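Local coordinates for protein branched-chain-amino-acid aminotransferase (Pseudomonas aeruginosa, PDB 6NST) that probably transfers the amino group of leucine, isoleucine and valine to 2-oxoglutarate, using pyridoxal 5'-phosphate as cofactor, at residues I225-L228 / A229-G233; A159-N162 / G163-I166; Y288-V292 / S293-E297. The protein carries 1 engineered substitution. One frame throughout, in Å; residues are numbered along the deposited sequence.

Contact 1: I225-L228 / A229-G233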
loop_
_atom_site.group_PDB
_atom_site.type_symbol
_atom_site.label_atom_id
_atom_site.label_comp_id
_atom_site.label_asym_id
_atom_site.label_seq_id
_atom_site.Cartn_x
_atom_site.Cartn_y
_atom_site.Cartn_z
ATOM N N ILE A 225 1.901 -32.060 -0.890
ATOM C CA ILE A 225 2.113 -32.114 0.554
ATOM C C ILE A 225 0.789 -31.952 1.292
ATOM O O ILE A 225 0.548 -32.617 2.307
ATOM C CB ILE A 225 3.153 -31.061 0.986
ATOM C CG1 ILE A 225 4.545 -31.691 1.090
ATOM C CG2 ILE A 225 2.781 -30.441 2.323
ATOM C CD1 ILE A 225 5.077 -32.261 -0.202
ATOM N N LEU A 226 -0.099 -31.086 0.791
ATOM C CA LEU A 226 -1.428 -30.970 1.387
ATOM C C LEU A 226 -2.166 -32.301 1.329
ATOM O O LEU A 226 -2.871 -32.674 2.274
ATOM C CB LEU A 226 -2.249 -29.886 0.682
ATOM C CG LEU A 226 -1.685 -28.477 0.454
ATOM C CD1 LEU A 226 -2.809 -27.502 0.120
ATOM C CD2 LEU A 226 -0.873 -27.980 1.634
ATOM N N THR A 227 -2.011 -33.033 0.223
ATOM C CA THR A 227 -2.601 -34.363 0.111
ATOM C C THR A 227 -1.935 -35.341 1.071
ATOM O O THR A 227 -2.614 -36.086 1.787
ATOM C CB THR A 227 -2.484 -34.867 -1.328
ATOM O OG1 THR A 227 -3.160 -33.963 -2.212
ATOM C CG2 THR A 227 -3.089 -36.257 -1.460
ATOM N N LEU A 228 -0.598 -35.349 1.100
ATOM C CA LEU A 228 0.120 -36.280 1.963
ATOM C C LEU A 228 -0.096 -35.955 3.437
ATOM O O LEU A 228 -0.225 -36.866 4.263
ATOM C CB LEU A 228 1.611 -36.268 1.626
ATOM C CG LEU A 228 2.028 -36.842 0.269
ATOM C CD1 LEU A 228 3.528 -36.699 0.070
ATOM C CD2 LEU A 228 1.605 -38.299 0.139
ATOM N N ALA A 229 -0.132 -34.666 3.789
ATOM C CA ALA A 229 -0.374 -34.297 5.180
ATOM C C ALA A 229 -1.745 -34.771 5.640
ATOM O O ALA A 229 -1.898 -35.248 6.771
ATOM C CB ALA A 229 -0.240 -32.784 5.360
ATOM N N ALA A 230 -2.753 -34.655 4.772
ATOM C CA ALA A 230 -4.080 -35.162 5.107
ATOM C C ALA A 230 -4.072 -36.679 5.250
ATOM O O ALA A 230 -4.717 -37.225 6.153
ATOM C CB ALA A 230 -5.088 -34.726 4.045
ATOM N N GLU A 231 -3.341 -37.374 4.375
ATOM C CA GLU A 231 -3.260 -38.829 4.452
ATOM C C GLU A 231 -2.528 -39.308 5.699
ATOM O O GLU A 231 -2.715 -40.460 6.107
ATOM C CB GLU A 231 -2.576 -39.387 3.202
ATOM C CG GLU A 231 -3.376 -39.200 1.922
ATOM C CD GLU A 231 -2.645 -39.710 0.692
ATOM O OE1 GLU A 231 -1.492 -40.171 0.830
ATOM O OE2 GLU A 231 -3.227 -39.650 -0.413
ATOM N N HIS A 232 -1.705 -38.458 6.311
ATOM C CA HIS A 232 -1.000 -38.799 7.537
ATOM C C HIS A 232 -1.682 -38.233 8.778
ATOM O O HIS A 232 -1.061 -38.185 9.845
ATOM C CB HIS A 232 0.449 -38.317 7.470
ATOM C CG HIS A 232 1.339 -39.189 6.642
ATOM N ND1 HIS A 232 1.197 -39.317 5.277
ATOM C CD2 HIS A 232 2.382 -39.980 6.988
ATOM C CE1 HIS A 232 2.116 -40.147 4.818
ATOM N NE2 HIS A 232 2.848 -40.563 5.836
ATOM N N GLY A 233 -2.936 -37.800 8.658
ATOM C CA GLY A 233 -3.662 -37.281 9.800
ATOM C C GLY A 233 -3.133 -35.984 10.366
ATOM O O GLY A 233 -3.412 -35.667 11.525
#

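Contact 2: A159-N162 / G163-I166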
loop_
_atom_site.group_PDB
_atom_site.type_symbol
_atom_site.label_atom_id
_atom_site.label_comp_id
_atom_site.label_asym_id
_atom_site.label_seq_id
_atom_site.Cartn_x
_atom_site.Cartn_y
_atom_site.Cartn_z
ATOM N N ALA A 159 0.614 -17.817 -13.126
ATOM C CA ALA A 159 1.318 -18.314 -14.296
ATOM C C ALA A 159 2.804 -18.424 -13.990
ATOM O O ALA A 159 3.367 -17.593 -13.272
ATOM C CB ALA A 159 1.098 -17.400 -15.502
ATOM N N LYS A 160 3.434 -19.464 -14.530
ATOM C CA LYS A 160 4.874 -19.662 -14.389
ATOM C C LYS A 160 5.528 -19.101 -15.648
ATOM O O LYS A 160 5.829 -19.815 -16.604
ATOM C CB LYS A 160 5.193 -21.137 -14.165
ATOM C CG LYS A 160 6.610 -21.411 -13.700
ATOM C CD LYS A 160 6.775 -22.858 -13.254
ATOM C CE LYS A 160 8.169 -23.105 -12.699
ATOM N NZ LYS A 160 8.333 -24.489 -12.178
ATOM N N SER A 161 5.734 -17.788 -15.643
ATOM C CA SER A 161 6.219 -17.054 -16.803
ATOM C C SER A 161 7.727 -16.838 -16.727
ATOM O O SER A 161 8.305 -16.728 -15.643
ATOM C CB SER A 161 5.507 -15.704 -16.930
ATOM O OG SER A 161 5.688 -14.917 -15.769
ATOM N N ASN A 162 8.355 -16.764 -17.903
ATOM C CA ASN A 162 9.810 -16.663 -17.984
ATOM C C ASN A 162 10.321 -15.403 -17.293
ATOM O O ASN A 162 11.064 -15.474 -16.310
ATOM C CB ASN A 162 10.258 -16.688 -19.448
ATOM C CG ASN A 162 9.965 -18.007 -20.132
ATOM O OD1 ASN A 162 9.169 -18.809 -19.647
ATOM N ND2 ASN A 162 10.607 -18.237 -21.273
ATOM N N GLY A 163 9.926 -14.234 -17.801
ATOM C CA GLY A 163 10.504 -12.982 -17.344
ATOM C C GLY A 163 10.232 -12.647 -15.892
ATOM O O GLY A 163 10.935 -11.807 -15.320
ATOM N N ALA A 164 9.229 -13.280 -15.280
ATOM C CA ALA A 164 8.909 -12.972 -13.892
ATOM C C ALA A 164 9.975 -13.464 -12.925
ATOM O O ALA A 164 10.025 -12.988 -11.786
ATOM C CB ALA A 164 7.554 -13.571 -13.513
ATOM N N TYR A 165 10.833 -14.389 -13.348
ATOM C CA TYR A 165 11.827 -14.973 -12.458
ATOM C C TYR A 165 13.083 -14.123 -12.315
ATOM O O TYR A 165 14.080 -14.606 -11.771
ATOM C CB TYR A 165 12.186 -16.385 -12.926
ATOM C CG TYR A 165 11.176 -17.409 -12.463
ATOM C CD1 TYR A 165 9.946 -17.534 -13.096
ATOM C CD2 TYR A 165 11.440 -18.228 -11.374
ATOM C CE1 TYR A 165 9.012 -18.457 -12.668
ATOM C CE2 TYR A 165 10.512 -19.156 -10.940
ATOM C CZ TYR A 165 9.301 -19.265 -11.590
ATOM O OH TYR A 165 8.375 -20.188 -11.160
ATOM N N ILE A 166 13.061 -12.874 -12.786
ATOM C CA ILE A 166 14.114 -11.933 -12.417
ATOM C C ILE A 166 14.111 -11.712 -10.910
ATOM O O ILE A 166 15.165 -11.690 -10.265
ATOM C CB ILE A 166 13.939 -10.605 -13.176
ATOM C CG1 ILE A 166 14.170 -10.801 -14.674
ATOM C CG2 ILE A 166 14.879 -9.544 -12.621
ATOM C CD1 ILE A 166 13.996 -9.531 -15.475
#

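Contact 3: Y288-V292 / S293-E297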
loop_
_atom_site.group_PDB
_atom_site.type_symbol
_atom_site.label_atom_id
_atom_site.label_comp_id
_atom_site.label_asym_id
_atom_site.label_seq_id
_atom_site.Cartn_x
_atom_site.Cartn_y
_atom_site.Cartn_z
ATOM N N TYR A 288 6.926 -38.010 0.662
ATOM C CA TYR A 288 7.051 -37.460 -0.684
ATOM C C TYR A 288 8.068 -38.241 -1.509
ATOM O O TYR A 288 7.838 -38.509 -2.694
ATOM C CB TYR A 288 7.427 -35.979 -0.625
ATOM C CG TYR A 288 7.566 -35.349 -1.994
ATOM C CD1 TYR A 288 6.447 -34.946 -2.710
ATOM C CD2 TYR A 288 8.817 -35.166 -2.573
ATOM C CE1 TYR A 288 6.568 -34.375 -3.967
ATOM C CE2 TYR A 288 8.949 -34.595 -3.826
ATOM C CZ TYR A 288 7.820 -34.202 -4.517
ATOM O OH TYR A 288 7.949 -33.634 -5.764
ATOM N N PHE A 289 9.199 -38.614 -0.903
ATOM C CA PHE A 289 10.202 -39.387 -1.630
ATOM C C PHE A 289 9.692 -40.784 -1.967
ATOM O O PHE A 289 9.956 -41.298 -3.059
ATOM C CB PHE A 289 11.496 -39.467 -0.821
ATOM C CG PHE A 289 12.403 -38.285 -1.011
ATOM C CD1 PHE A 289 13.503 -38.367 -1.848
ATOM C CD2 PHE A 289 12.155 -37.091 -0.356
ATOM C CE1 PHE A 289 14.339 -37.283 -2.023
ATOM C CE2 PHE A 289 12.986 -36.003 -0.526
ATOM C CZ PHE A 289 14.079 -36.099 -1.359
ATOM N N ASP A 290 8.965 -41.415 -1.040
ATOM C CA ASP A 290 8.361 -42.710 -1.334
ATOM C C ASP A 290 7.357 -42.610 -2.474
ATOM O O ASP A 290 7.231 -43.541 -3.278
ATOM C CB ASP A 290 7.680 -43.273 -0.086
ATOM C CG ASP A 290 8.668 -43.684 0.985
ATOM O OD1 ASP A 290 9.881 -43.739 0.689
ATOM O OD2 ASP A 290 8.228 -43.948 2.125
ATOM N N LEU A 291 6.642 -41.488 -2.561
ATOM C CA LEU A 291 5.625 -41.331 -3.593
ATOM C C LEU A 291 6.256 -41.144 -4.968
ATOM O O LEU A 291 5.883 -41.825 -5.931
ATOM C CB LEU A 291 4.719 -40.151 -3.250
ATOM C CG LEU A 291 3.578 -39.864 -4.224
ATOM C CD1 LEU A 291 2.553 -40.988 -4.191
ATOM C CD2 LEU A 291 2.933 -38.526 -3.903
ATOM N N VAL A 292 7.219 -40.226 -5.080
ATOM C CA VAL A 292 7.770 -39.905 -6.394
ATOM C C VAL A 292 8.640 -41.041 -6.921
ATOM O O VAL A 292 8.730 -41.246 -8.137
ATOM C CB VAL A 292 8.546 -38.574 -6.342
ATOM C CG1 VAL A 292 7.637 -37.449 -5.873
ATOM C CG2 VAL A 292 9.772 -38.687 -5.446
ATOM N N SER A 293 9.283 -41.800 -6.035
ATOM C CA SER A 293 10.177 -42.875 -6.446
ATOM C C SER A 293 9.468 -44.213 -6.596
ATOM O O SER A 293 10.118 -45.203 -6.948
ATOM C CB SER A 293 11.330 -43.021 -5.446
ATOM O OG SER A 293 10.865 -43.508 -4.199
ATOM N N GLY A 294 8.165 -44.273 -6.335
ATOM C CA GLY A 294 7.420 -45.502 -6.503
ATOM C C GLY A 294 7.611 -46.535 -5.415
ATOM O O GLY A 294 7.141 -47.668 -5.575
ATOM N N LYS A 295 8.292 -46.194 -4.318
ATOM C CA LYS A 295 8.398 -47.129 -3.203
ATOM C C LYS A 295 7.040 -47.411 -2.576
ATOM O O LYS A 295 6.861 -48.462 -1.952
ATOM C CB LYS A 295 9.369 -46.592 -2.150
ATOM C CG LYS A 295 10.799 -46.452 -2.651
ATOM C CD LYS A 295 11.718 -45.906 -1.574
ATOM C CE LYS A 295 13.130 -45.723 -2.105
ATOM N NZ LYS A 295 14.052 -45.197 -1.062
ATOM N N THR A 296 6.089 -46.495 -2.732
ATOM C CA THR A 296 4.698 -46.703 -2.356
ATOM C C THR A 296 3.860 -46.730 -3.625
ATOM O O THR A 296 3.983 -45.838 -4.471
ATOM C CB THR A 296 4.207 -45.597 -1.420
ATOM O OG1 THR A 296 5.037 -45.550 -0.251
ATOM C CG2 THR A 296 2.763 -45.847 -1.006
ATOM N N GLU A 297 3.014 -47.748 -3.759
ATOM C CA GLU A 297 2.228 -47.920 -4.973
ATOM C C GLU A 297 0.998 -47.019 -5.020
ATOM O O GLU A 297 0.282 -47.030 -6.027
ATOM C CB GLU A 297 1.809 -49.386 -5.119
ATOM C CG GLU A 297 1.586 -49.830 -6.556
ATOM C CD GLU A 297 1.369 -51.323 -6.674
ATOM O OE1 GLU A 297 1.527 -52.028 -5.655
ATOM O OE2 GLU A 297 1.039 -51.791 -7.783
#

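Contact 1: I225-L228 / A229-G233
The carbonyl oxygen of Leu-228 is gripped twice by His-232, once by the backbone and once by the ring. His-232 N lies 3.0 Å from Leu-228 O, and His-232 ND1 is also 3.0 Å from Leu-228 O, the two donors arriving from opposite faces of the carbonyl plane. Neither bond is straight: the ring N-H meets the oxygen at 141°. With CG beside its own backbone N (chi1 -78°), the imidazole folds back over the last turn, which is what lets ND1 reach a carbonyl four residues earlier; since a carbonyl can only accept, ND1 is the protonated nitrogen in this bond. Further back, Ala-229 N makes the ordinary helical bond to Ile-225 O.

On another side of the helix Glu-231 runs beside Thr-227, both side chains pointing the same way. The methyl CG2 of Thr-227 comes within 3.6 Å of Glu-231 OE2, while Glu-231 OE1 is 3.7 Å from Leu-228 CD2. These are packing contacts; the carboxylate's polar partner is His-299, whose NE2 bonds to OE2. Thr-227 OG1 turns back to bond to Asn-223 O.

Gly-233, with positive phi, is the C-prime residue of a Schellman motif: its N bonds to Ala-230 O, and Phe-234 N to Ala-229 O. The chain is thereby turned out of helix 220-231 toward strand 235-238, completing a beta-alpha-beta unit begun by strand 207-210. Leu-226 and Ala-229 pack on Leu-236 of that last strand, and Ile-225 and Leu-228 lean on Tyr-288 of helix 279-292.

Contact 2: A159-N162 / G163-I166
Tyr-165 reaches back to Lys-160 and Ser-161 across a type I beta turn that leads into helix 166-177, with Tyr-165 at the N-cap position. The turn spans 162-165 and is closed by Tyr-165 N to Asn-162 O, a nearly straight bond (170°) of 3.2 Å whose donor stands above the carbonyl plane. Lys-160 is, by similarity, the lysine that carries pyridoxal phosphate; no cofactor is attached here, and a sulfate ion lies about 4 Å from its side chain.

The lysine is stretched out along its whole length, starting with CG opposite the backbone N (chi1 -167°). That zigzag presents alternate carbons to the phenol: Tyr-165 OH sits 3.3 Å from Lys-160 CG and the same 3.3 Å from Lys-160 CE, so the hydroxyl lodges against the aliphatic chain while the amine runs on past it. Lys-160 CG approaches the ring obliquely. Phe-38 meets the same ring edge-to-face, and Tyr-33 of the second subunit packs on Tyr-165.

Asn-162 turns its amide out of the turn, and ND2 bonds to His-31 O of the second subunit; the loop is thus part of the interface with that subunit as well as of the probable cofactor site. Ser-161 OG lies between its backbone N and carbonyl carbon and comes close, 3.2 Å, to Ala-164 CB. The carbonyl of the same serine meets the ring: Ser-161 O lies in the plane of the Tyr-165 ring, at the edge, 3.1 Å from CD1.

Contact 3: Y288-V292 / S293-E297
Ser-293 closes the C-terminal end of helix 279-292 by doubling its hold on Phe-289, one turn back, before Gly-294 breaks the helix with a positive phi. Ser-293 N is 3.1 Å from Phe-289 O, and the hydroxyl OG donates to Phe-289 O over a short 2.6 Å, the two coming from opposite faces of the carbonyl plane. The hydroxyl can do this because chi1 (68°) sets OG between the backbone N and the carbonyl carbon.

This is the firm side. Within 288-292 itself, Val-292 CG1 rests 3.5 Å above one face of the Tyr-288 ring, toward its rim, and both Val-292 and Leu-291 pack on Phe-53 of strand 51-53. Gly-294 N adds a weak bond to Leu-291 O, an oxygen that also accepts a hydrogen bond from Arg-303 NH1.

The outer side is looser. Lys-295 is exposed and runs extended past Asp-290, whose OD1 touches the aliphatic CD at 3.6 Å; the amine NZ stays 4.8 Å from OD1, so any attraction between the opposite charges is probably weak. Beyond it the chain is pinned by Thr-296 N, which bonds to Asp-290 O from above the carbonyl plane, while Thr-296 OG1 sits 3.5 Å from Asp-290 CB.

Along the chain, contact 2 comes first, then contact 1, then contact 3. Contacts 1 and 3 are neighbours, their centres 14 Å apart on the same side of the chain's centre: helices 220-231 and 279-292 pack together there, with Leu-228 CD2 4.3 Å from Leu-291 CD2. Both are helix ends, and His-299, in the loop after 293-297, touches each of them. Through strand 51-53, contact 3 also reaches the seven-stranded antiparallel sheet. Contact 2 lies across the chain's centre, about 29 Å from contact 1 and 30 Å from contact 3 between centres; the probable cofactor site and the contact with the second subunit are thus well separated from this helix pair.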